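Local coordinates for periplasmic binding protein (Veillonella parvula, PDB 4OVK) that probably binds a solute in the periplasm and delivers it to an ABC transporter for import, at residues A[19-24]-A[127-132]; A[43-48]-A[141-146]; A[230-235]-A[259-264]. All coordinates share one frame; numbering follows the deposited sequence.

Contact 1: A[19-24]-A[127-132]; sequences DLTGTD and SIKYGT
Asp19 and Leu20 grip Ser127 from a type I beta turn, Asp19 to Gly22, that joins strands 14-18 and 24-28 and lies against the edge strand 125-128 of a four-stranded parallel sheet. Two hydrogen bonds carry the contact. Ser127 N gives its hydrogen to Asp19 OD2 at 2.9 Å, arriving from above the carboxylate plane, and Leu20 N donates to Ser127 O at 3.2 Å. Beside them Leu20 CD2 rests 4.0 Å from Ile128 CB, while Thr21 CG2 meets Ser127 CB at the more open end.

The second shell holds the carboxylate in place. Asp19 CG stands between its own N and carbonyl carbon (chi1 74°), which turns OD1 back over the turn; there it accepts from Thr21 N, closing an Asx turn, from Thr23 N and, on its syn side, from Thr21 OG1 at 2.6 Å. Aspartate suits the place, being short enough to turn one oxygen onto its own turn while the other reaches Ser127. Thr23 OG1 donates to Thr21 OG1. With an alanine for Asp19, Ser127 N is likely to lose its acceptor and the three donors on OD1 theirs, leaving the turn less well fixed. A water donates to Asp19 OD2 and pairs with Ser127 OG at 2.7 Å. Farther along, the Lys129 chain bends at chi4, bringing NZ within 3.2 Å of Leu20 O in a weak hydrogen bond.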
loop_
_atom_site.group_PDB
_atom_site.type_symbol
_atom_site.label_atom_id
_atom_site.label_comp_id
_atom_site.label_asym_id
_atom_site.label_seq_id
_atom_site.Cartn_x
_atom_site.Cartn_y
_atom_site.Cartn_z
ATOM N N ASP A 19 -13.074 -7.577 16.882
ATOM C CA ASP A 19 -12.118 -7.552 15.760
ATOM C C ASP A 19 -12.759 -8.080 14.477
ATOM O O ASP A 19 -13.972 -8.306 14.430
ATOM C CB ASP A 19 -10.785 -8.248 16.113
ATOM C CG ASP A 19 -10.876 -9.762 16.165
ATOM O OD1 ASP A 19 -11.879 -10.330 15.688
ATOM O OD2 ASP A 19 -9.900 -10.387 16.684
ATOM N N LEU A 20 -11.955 -8.235 13.430
ATOM C CA LEU A 20 -12.488 -8.514 12.095
ATOM C C LEU A 20 -12.952 -9.965 11.923
ATOM O O LEU A 20 -13.589 -10.289 10.917
ATOM C CB LEU A 20 -11.478 -8.107 11.006
ATOM C CG LEU A 20 -11.564 -6.646 10.547
ATOM C CD1 LEU A 20 -11.653 -5.666 11.691
ATOM C CD2 LEU A 20 -10.411 -6.288 9.630
ATOM N N THR A 21 -12.649 -10.821 12.906
ATOM C CA THR A 21 -13.152 -12.191 12.932
ATOM C C THR A 21 -14.430 -12.298 13.775
ATOM O O THR A 21 -15.005 -13.376 13.908
ATOM C CB THR A 21 -12.101 -13.158 13.513
ATOM O OG1 THR A 21 -11.847 -12.836 14.891
ATOM C CG2 THR A 21 -10.806 -13.065 12.720
ATOM N N GLY A 22 -14.868 -11.176 14.340
ATOM C CA GLY A 22 -16.031 -11.165 15.223
ATOM C C GLY A 22 -15.703 -11.606 16.640
ATOM O O GLY A 22 -16.610 -11.895 17.421
ATOM N N THR A 23 -14.412 -11.646 16.974
ATOM C CA THR A 23 -13.965 -12.012 18.316
ATOM C C THR A 23 -13.962 -10.776 19.210
ATOM O O THR A 23 -13.394 -9.732 18.849
ATOM C CB THR A 23 -12.544 -12.610 18.282
ATOM O OG1 THR A 23 -12.532 -13.768 17.446
ATOM C CG2 THR A 23 -12.068 -12.988 19.679
ATOM N N ASP A 24 -14.587 -10.890 20.378
ATOM C CA ASP A 24 -14.586 -9.807 21.363
ATOM C C ASP A 24 -13.296 -9.881 22.174
ATOM O O ASP A 24 -12.996 -10.914 22.766
ATOM C CB ASP A 24 -15.805 -9.903 22.291
ATOM C CG ASP A 24 -17.094 -9.459 21.630
ATOM O OD1 ASP A 24 -17.051 -8.814 20.562
ATOM O OD2 ASP A 24 -18.171 -9.757 22.192
ATOM N N SER A 127 -7.382 -9.556 15.560
ATOM C CA SER A 127 -7.116 -10.167 14.272
ATOM C C SER A 127 -7.699 -9.301 13.172
ATOM O O SER A 127 -8.841 -8.853 13.268
ATOM C CB SER A 127 -7.701 -11.576 14.214
ATOM O OG SER A 127 -7.081 -12.430 15.178
ATOM N N ILE A 128 -6.905 -9.053 12.136
ATOM C CA ILE A 128 -7.392 -8.378 10.951
ATOM C C ILE A 128 -7.291 -9.296 9.716
ATOM O O ILE A 128 -6.822 -10.433 9.817
ATOM C CB ILE A 128 -6.632 -7.063 10.710
ATOM C CG1 ILE A 128 -5.138 -7.317 10.520
ATOM C CG2 ILE A 128 -6.859 -6.086 11.858
ATOM C CD1 ILE A 128 -4.474 -6.151 9.848
ATOM N N LYS A 129 -7.740 -8.787 8.570
ATOM C CA LYS A 129 -7.783 -9.541 7.305
ATOM C C LYS A 129 -7.004 -8.862 6.183
ATOM O O LYS A 129 -6.684 -7.675 6.273
ATOM C CB LYS A 129 -9.219 -9.684 6.828
ATOM C CG LYS A 129 -10.148 -10.435 7.764
ATOM C CD LYS A 129 -11.375 -10.899 6.987
ATOM C CE LYS A 129 -12.534 -11.239 7.904
ATOM N NZ LYS A 129 -12.166 -12.283 8.899
ATOM N N TYR A 130 -6.740 -9.622 5.116
ATOM C CA TYR A 130 -6.003 -9.128 3.941
ATOM C C TYR A 130 -6.673 -9.527 2.643
ATOM O O TYR A 130 -7.374 -10.547 2.588
ATOM C CB TYR A 130 -4.580 -9.691 3.932
ATOM N N GLY A 131 -6.438 -8.723 1.602
ATOM C CA GLY A 131 -6.846 -9.056 0.238
ATOM C C GLY A 131 -7.591 -7.948 -0.486
ATOM O O GLY A 131 -7.482 -7.814 -1.711
ATOM N N THR A 132 -8.341 -7.142 0.266
ATOM C CA THR A 132 -9.310 -6.215 -0.323
ATOM C C THR A 132 -9.155 -4.789 0.190
ATOM O O THR A 132 -8.432 -4.529 1.160
ATOM C CB THR A 132 -10.746 -6.660 0.005
ATOM O OG1 THR A 132 -11.008 -6.435 1.398
ATOM C CG2 THR A 132 -10.941 -8.151 -0.319
HETATM O O HOH W 1 -8.784 -12.698 17.223
#

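Contact 2: A[43-48]-A[141-146]; sequences SIVYAV and RLLGKI
Leu143 pushes its branched end against Val45, Ile44 and Val48, and these apolar touches make up most of the contact between helices 41-49 and 133-147. The tight part is at its two methyls: both CD1 and CD2 of Leu143 lie 3.8 Å from Val45 CG2, and CD1 also reaches Ile44 CG2 at 3.9 Å. Leu143 crosses the Val45 and Ile44 side chains at about a right angle. Beta-branched residues suit that face because each offers a CG2 methyl close to the backbone.

Packing is looser one turn on. Val48 CG2 is 4.2 Å from Leu143 CD1, and with CG1 anti to its backbone N (chi1 177°) Val48 sends that methyl towards Gly144 N, 4.0 Å away. The methyl lies on the glycine backbone, where a CB would be crowded by Arg141 O of the same helix. The segments cross at -59° with their axes 9.9 Å apart. On the outer side of helix 133-147, Lys145 is exposed and Arg141 turns away to a salt bridge with Glu154. Ile136 and Ile140 extend the apolar face along helix 133-147, Leu156 of helix 150-170 covers Val48, and Leu142 packs on Leu20 in the loop after strand 14-18.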
loop_
_atom_site.group_PDB
_atom_site.type_symbol
_atom_site.label_atom_id
_atom_site.label_comp_id
_atom_site.label_asym_id
_atom_site.label_seq_id
_atom_site.Cartn_x
_atom_site.Cartn_y
_atom_site.Cartn_z
ATOM N N SER A 43 2.358 1.360 9.063
ATOM C CA SER A 43 2.009 2.651 8.464
ATOM C C SER A 43 0.531 3.016 8.697
ATOM O O SER A 43 0.188 4.187 8.846
ATOM C CB SER A 43 2.365 2.649 6.968
ATOM O OG SER A 43 1.538 1.788 6.227
ATOM N N ILE A 44 -0.349 2.021 8.730
ATOM C CA ILE A 44 -1.762 2.301 8.940
ATOM C C ILE A 44 -2.054 2.744 10.382
ATOM O O ILE A 44 -2.844 3.655 10.607
ATOM C CB ILE A 44 -2.678 1.137 8.492
ATOM C CG1 ILE A 44 -2.463 0.855 6.993
ATOM C CG2 ILE A 44 -4.132 1.510 8.751
ATOM C CD1 ILE A 44 -3.090 -0.433 6.480
ATOM N N VAL A 45 -1.427 2.102 11.362
ATOM C CA VAL A 45 -1.564 2.563 12.745
ATOM C C VAL A 45 -1.060 3.999 12.877
ATOM O O VAL A 45 -1.707 4.837 13.505
ATOM C CB VAL A 45 -0.827 1.629 13.702
ATOM C CG1 VAL A 45 -0.662 2.260 15.084
ATOM C CG2 VAL A 45 -1.578 0.295 13.770
ATOM N N TYR A 46 0.080 4.287 12.259
ATOM C CA TYR A 46 0.610 5.645 12.248
ATOM C C TYR A 46 -0.432 6.643 11.694
ATOM O O TYR A 46 -0.647 7.707 12.262
ATOM C CB TYR A 46 1.927 5.725 11.452
ATOM C CG TYR A 46 2.369 7.138 11.254
ATOM C CD1 TYR A 46 3.107 7.792 12.220
ATOM C CD2 TYR A 46 2.002 7.841 10.120
ATOM C CE1 TYR A 46 3.491 9.112 12.057
ATOM C CE2 TYR A 46 2.392 9.155 9.935
ATOM C CZ TYR A 46 3.124 9.786 10.903
ATOM O OH TYR A 46 3.492 11.101 10.733
ATOM N N ALA A 47 -1.063 6.300 10.580
ATOM C CA ALA A 47 -2.026 7.175 9.943
ATOM C C ALA A 47 -3.244 7.447 10.834
ATOM O O ALA A 47 -3.698 8.575 10.931
ATOM C CB ALA A 47 -2.467 6.576 8.625
ATOM N N VAL A 48 -3.762 6.414 11.487
ATOM C CA VAL A 48 -4.931 6.581 12.336
ATOM C C VAL A 48 -4.595 7.412 13.580
ATOM O O VAL A 48 -5.361 8.291 13.952
ATOM C CB VAL A 48 -5.531 5.215 12.738
ATOM C CG1 VAL A 48 -6.709 5.411 13.682
ATOM C CG2 VAL A 48 -5.971 4.451 11.499
ATOM N N ARG A 141 -11.297 1.238 11.114
ATOM C CA ARG A 141 -12.370 1.513 12.065
ATOM C C ARG A 141 -12.035 0.870 13.408
ATOM O O ARG A 141 -12.176 1.497 14.471
ATOM C CB ARG A 141 -13.702 1.021 11.515
ATOM C CG ARG A 141 -14.894 1.377 12.395
ATOM C CD ARG A 141 -16.197 1.206 11.646
ATOM N NE ARG A 141 -16.421 2.277 10.679
ATOM C CZ ARG A 141 -16.990 2.129 9.485
ATOM N NH1 ARG A 141 -17.138 3.185 8.699
ATOM N NH2 ARG A 141 -17.403 0.940 9.055
ATOM N N LEU A 142 -11.564 -0.375 13.342
ATOM C CA LEU A 142 -11.103 -1.100 14.520
ATOM C C LEU A 142 -9.972 -0.350 15.228
ATOM O O LEU A 142 -10.010 -0.173 16.457
ATOM C CB LEU A 142 -10.668 -2.519 14.115
ATOM C CG LEU A 142 -9.945 -3.408 15.142
ATOM C CD1 LEU A 142 -10.831 -3.698 16.333
ATOM C CD2 LEU A 142 -9.517 -4.714 14.506
ATOM N N LEU A 143 -8.963 0.096 14.472
ATOM C CA LEU A 143 -7.874 0.876 15.063
ATOM C C LEU A 143 -8.374 2.146 15.757
ATOM O O LEU A 143 -7.844 2.547 16.793
ATOM C CB LEU A 143 -6.829 1.223 14.007
ATOM C CG LEU A 143 -5.974 0.042 13.567
ATOM C CD1 LEU A 143 -5.101 0.489 12.398
ATOM C CD2 LEU A 143 -5.139 -0.496 14.719
ATOM N N GLY A 144 -9.381 2.786 15.178
ATOM C CA GLY A 144 -9.987 3.957 15.786
ATOM C C GLY A 144 -10.556 3.681 17.168
ATOM O O GLY A 144 -10.445 4.504 18.063
ATOM N N LYS A 145 -11.145 2.503 17.346
ATOM C CA LYS A 145 -11.697 2.104 18.646
ATOM C C LYS A 145 -10.570 1.755 19.615
ATOM O O LYS A 145 -10.605 2.129 20.774
ATOM C CB LYS A 145 -12.634 0.915 18.482
ATOM C CG LYS A 145 -13.929 1.292 17.791
ATOM C CD LYS A 145 -15.066 0.346 18.125
ATOM C CE LYS A 145 -16.358 0.800 17.456
ATOM N NZ LYS A 145 -16.188 0.947 15.988
ATOM N N ILE A 146 -9.558 1.063 19.122
ATOM C CA ILE A 146 -8.400 0.709 19.952
ATOM C C ILE A 146 -7.660 1.955 20.452
ATOM O O ILE A 146 -7.349 2.080 21.641
ATOM C CB ILE A 146 -7.448 -0.215 19.183
ATOM C CG1 ILE A 146 -8.124 -1.580 18.987
ATOM C CG2 ILE A 146 -6.107 -0.350 19.911
ATOM C CD1 ILE A 146 -7.423 -2.489 18.017
#

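Contact 3: A[230-235]-A[259-264]; sequences DPDIII and NIKAVK
Lys261 lays its aliphatic chain across Asp230 at about a right angle. Its CB sits 3.6 Å from Pro231 O. CG then meets the carboxylate of Asp230, 3.4 Å from OD2, and CD passes between two acids, 3.6 Å from Asp232 OD1 as well as near Asp230 OD2. CE stays beside Asp230 OD2, but the chain runs extended past CG and carries NZ beyond salt-bridge distance of both carboxylates; a weak bond to a water that also donates to Asp230 O is its link back. A long, flexible lysine suits this exposed edge, where its methylenes cover the acids and its charge probably tempers theirs.

Two hydrogen bonds to the start of the helix join the segments. Asp230 CG is anti to its backbone N (chi1 -158°), and OD1 thereby receives Lys261 N at 2.8 Å on its syn side in a nearly straight bond (168°). This acceptor from a distant segment serves the first turn of helix 261-264, while the segment it comes from leads into strand 233-236, an inner strand of the second four-stranded parallel sheet. Next along, Pro231 O takes Ala262 N at 2.9 Å. The small Ala262 lets the strand approach: its CB comes to 3.3 Å from Asp232 O and 3.7 Å from Ile234 CG1. Asp232 OD2 accepts from Lys180 N of the adjacent strand, and Ile234 CD1 goes on to touch Val263 CG2.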
loop_
_atom_site.group_PDB
_atom_site.type_symbol
_atom_site.label_atom_id
_atom_site.label_comp_id
_atom_site.label_asym_id
_atom_site.label_seq_id
_atom_site.Cartn_x
_atom_site.Cartn_y
_atom_site.Cartn_z
ATOM N N ASP A 230 2.111 -6.238 -26.442
ATOM C CA ASP A 230 2.540 -4.908 -26.896
ATOM C C ASP A 230 1.834 -3.782 -26.114
ATOM O O ASP A 230 1.081 -2.984 -26.687
ATOM C CB ASP A 230 2.314 -4.761 -28.413
ATOM C CG ASP A 230 3.187 -3.683 -29.038
ATOM O OD1 ASP A 230 4.068 -3.137 -28.342
ATOM O OD2 ASP A 230 3.013 -3.392 -30.242
ATOM N N PRO A 231 2.071 -3.719 -24.795
ATOM C CA PRO A 231 1.375 -2.727 -23.985
ATOM C C PRO A 231 1.721 -1.290 -24.381
ATOM O O PRO A 231 2.843 -1.014 -24.852
ATOM C CB PRO A 231 1.838 -3.047 -22.556
ATOM C CG PRO A 231 3.141 -3.735 -22.723
ATOM C CD PRO A 231 3.021 -4.515 -23.992
ATOM N N ASP A 232 0.731 -0.413 -24.232
ATOM C CA ASP A 232 0.878 1.041 -24.446
ATOM C C ASP A 232 1.542 1.751 -23.261
ATOM O O ASP A 232 2.214 2.782 -23.428
ATOM C CB ASP A 232 -0.497 1.671 -24.687
ATOM C CG ASP A 232 -1.223 1.065 -25.886
ATOM O OD1 ASP A 232 -0.759 1.272 -27.033
ATOM O OD2 ASP A 232 -2.262 0.384 -25.681
ATOM N N ILE A 233 1.320 1.209 -22.062
ATOM C CA ILE A 233 1.817 1.791 -20.814
ATOM C C ILE A 233 2.387 0.659 -19.961
ATOM O O ILE A 233 1.808 -0.428 -19.918
ATOM C CB ILE A 233 0.679 2.501 -20.041
ATOM C CG1 ILE A 233 0.163 3.709 -20.828
ATOM C CG2 ILE A 233 1.144 2.966 -18.663
ATOM C CD1 ILE A 233 -1.124 4.303 -20.284
ATOM N N ILE A 234 3.532 0.904 -19.325
ATOM C CA ILE A 234 4.132 -0.066 -18.393
ATOM C C ILE A 234 4.329 0.655 -17.065
ATOM O O ILE A 234 4.890 1.751 -17.035
ATOM C CB ILE A 234 5.493 -0.599 -18.899
ATOM C CG1 ILE A 234 5.321 -1.390 -20.206
ATOM C CG2 ILE A 234 6.162 -1.479 -17.836
ATOM C CD1 ILE A 234 6.627 -1.651 -20.948
ATOM N N ILE A 235 3.822 0.060 -15.987
ATOM C CA ILE A 235 4.051 0.551 -14.645
ATOM C C ILE A 235 5.009 -0.431 -13.977
ATOM O O ILE A 235 4.818 -1.645 -14.072
ATOM C CB ILE A 235 2.734 0.657 -13.854
ATOM C CG1 ILE A 235 1.782 1.650 -14.557
ATOM C CG2 ILE A 235 2.996 1.052 -12.411
ATOM C CD1 ILE A 235 0.396 1.599 -14.011
ATOM N N ASN A 259 11.036 -2.695 -29.113
ATOM C CA ASN A 259 9.959 -2.599 -30.095
ATOM C C ASN A 259 8.557 -2.565 -29.472
ATOM O O ASN A 259 7.557 -2.638 -30.191
ATOM C CB ASN A 259 10.071 -3.766 -31.081
ATOM C CG ASN A 259 11.336 -3.704 -31.915
ATOM O OD1 ASN A 259 11.716 -2.641 -32.416
ATOM N ND2 ASN A 259 11.998 -4.847 -32.070
ATOM N N ILE A 260 8.486 -2.437 -28.145
ATOM C CA ILE A 260 7.205 -2.373 -27.435
ATOM C C ILE A 260 6.695 -0.932 -27.481
ATOM O O ILE A 260 7.469 0.001 -27.251
ATOM C CB ILE A 260 7.350 -2.823 -25.963
ATOM C CG1 ILE A 260 7.845 -4.273 -25.881
ATOM C CG2 ILE A 260 6.036 -2.638 -25.201
ATOM C CD1 ILE A 260 6.787 -5.315 -26.109
ATOM N N LYS A 261 5.402 -0.756 -27.764
ATOM C CA LYS A 261 4.801 0.589 -27.883
ATOM C C LYS A 261 5.128 1.490 -26.679
ATOM O O LYS A 261 5.589 2.615 -26.854
ATOM C CB LYS A 261 3.280 0.503 -28.074
ATOM C CG LYS A 261 2.830 -0.053 -29.424
ATOM C CD LYS A 261 1.325 -0.341 -29.413
ATOM C CE LYS A 261 0.810 -0.840 -30.750
ATOM N NZ LYS A 261 -0.636 -1.198 -30.666
ATOM N N ALA A 262 4.905 0.988 -25.466
ATOM C CA ALA A 262 5.212 1.759 -24.248
ATOM C C ALA A 262 6.659 2.236 -24.206
ATOM O O ALA A 262 6.943 3.304 -23.682
ATOM C CB ALA A 262 4.891 0.957 -22.981
ATOM N N VAL A 263 7.569 1.443 -24.767
ATOM C CA VAL A 263 8.987 1.764 -24.743
ATOM C C VAL A 263 9.318 2.799 -25.818
ATOM O O VAL A 263 10.017 3.782 -25.551
ATOM C CB VAL A 263 9.843 0.490 -24.885
ATOM C CG1 VAL A 263 11.330 0.830 -24.895
ATOM C CG2 VAL A 263 9.523 -0.468 -23.745
ATOM N N LYS A 264 8.795 2.593 -27.022
ATOM C CA LYS A 264 9.023 3.527 -28.131
ATOM C C LYS A 264 8.428 4.913 -27.869
ATOM O O LYS A 264 8.990 5.926 -28.302
ATOM C CB LYS A 264 8.476 2.941 -29.437
ATOM C CG LYS A 264 9.218 1.686 -29.884
ATOM C CD LYS A 264 8.825 1.256 -31.291
ATOM C CE LYS A 264 7.442 0.631 -31.324
ATOM N NZ LYS A 264 6.971 0.411 -32.719
HETATM O O HOH W 2 -1.305 -3.249 -28.030
HETATM O O HOH W 3 5.217 -2.072 -31.453
#

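How the contacts relate
From the N terminus, the loop at 19-24 comes first, followed by helix 41-49; strand 125-128 then closes contact 1 and helix 133-147 closes contact 2. The two loops therefore cross, their segments alternating along the chain. They also touch, through Leu142 packing on Leu20, Asp19 and Ile128, and together they tie the N-terminal turn and the edge of the first parallel sheet to helices 41-49 and 133-147. Contact 3 follows in series as a short local closure, joining strand 233-236 of the second sheet to helix 261-264. It lies on the opposite side of the chain's centre, its own centre about 40 Å from that of contact 1.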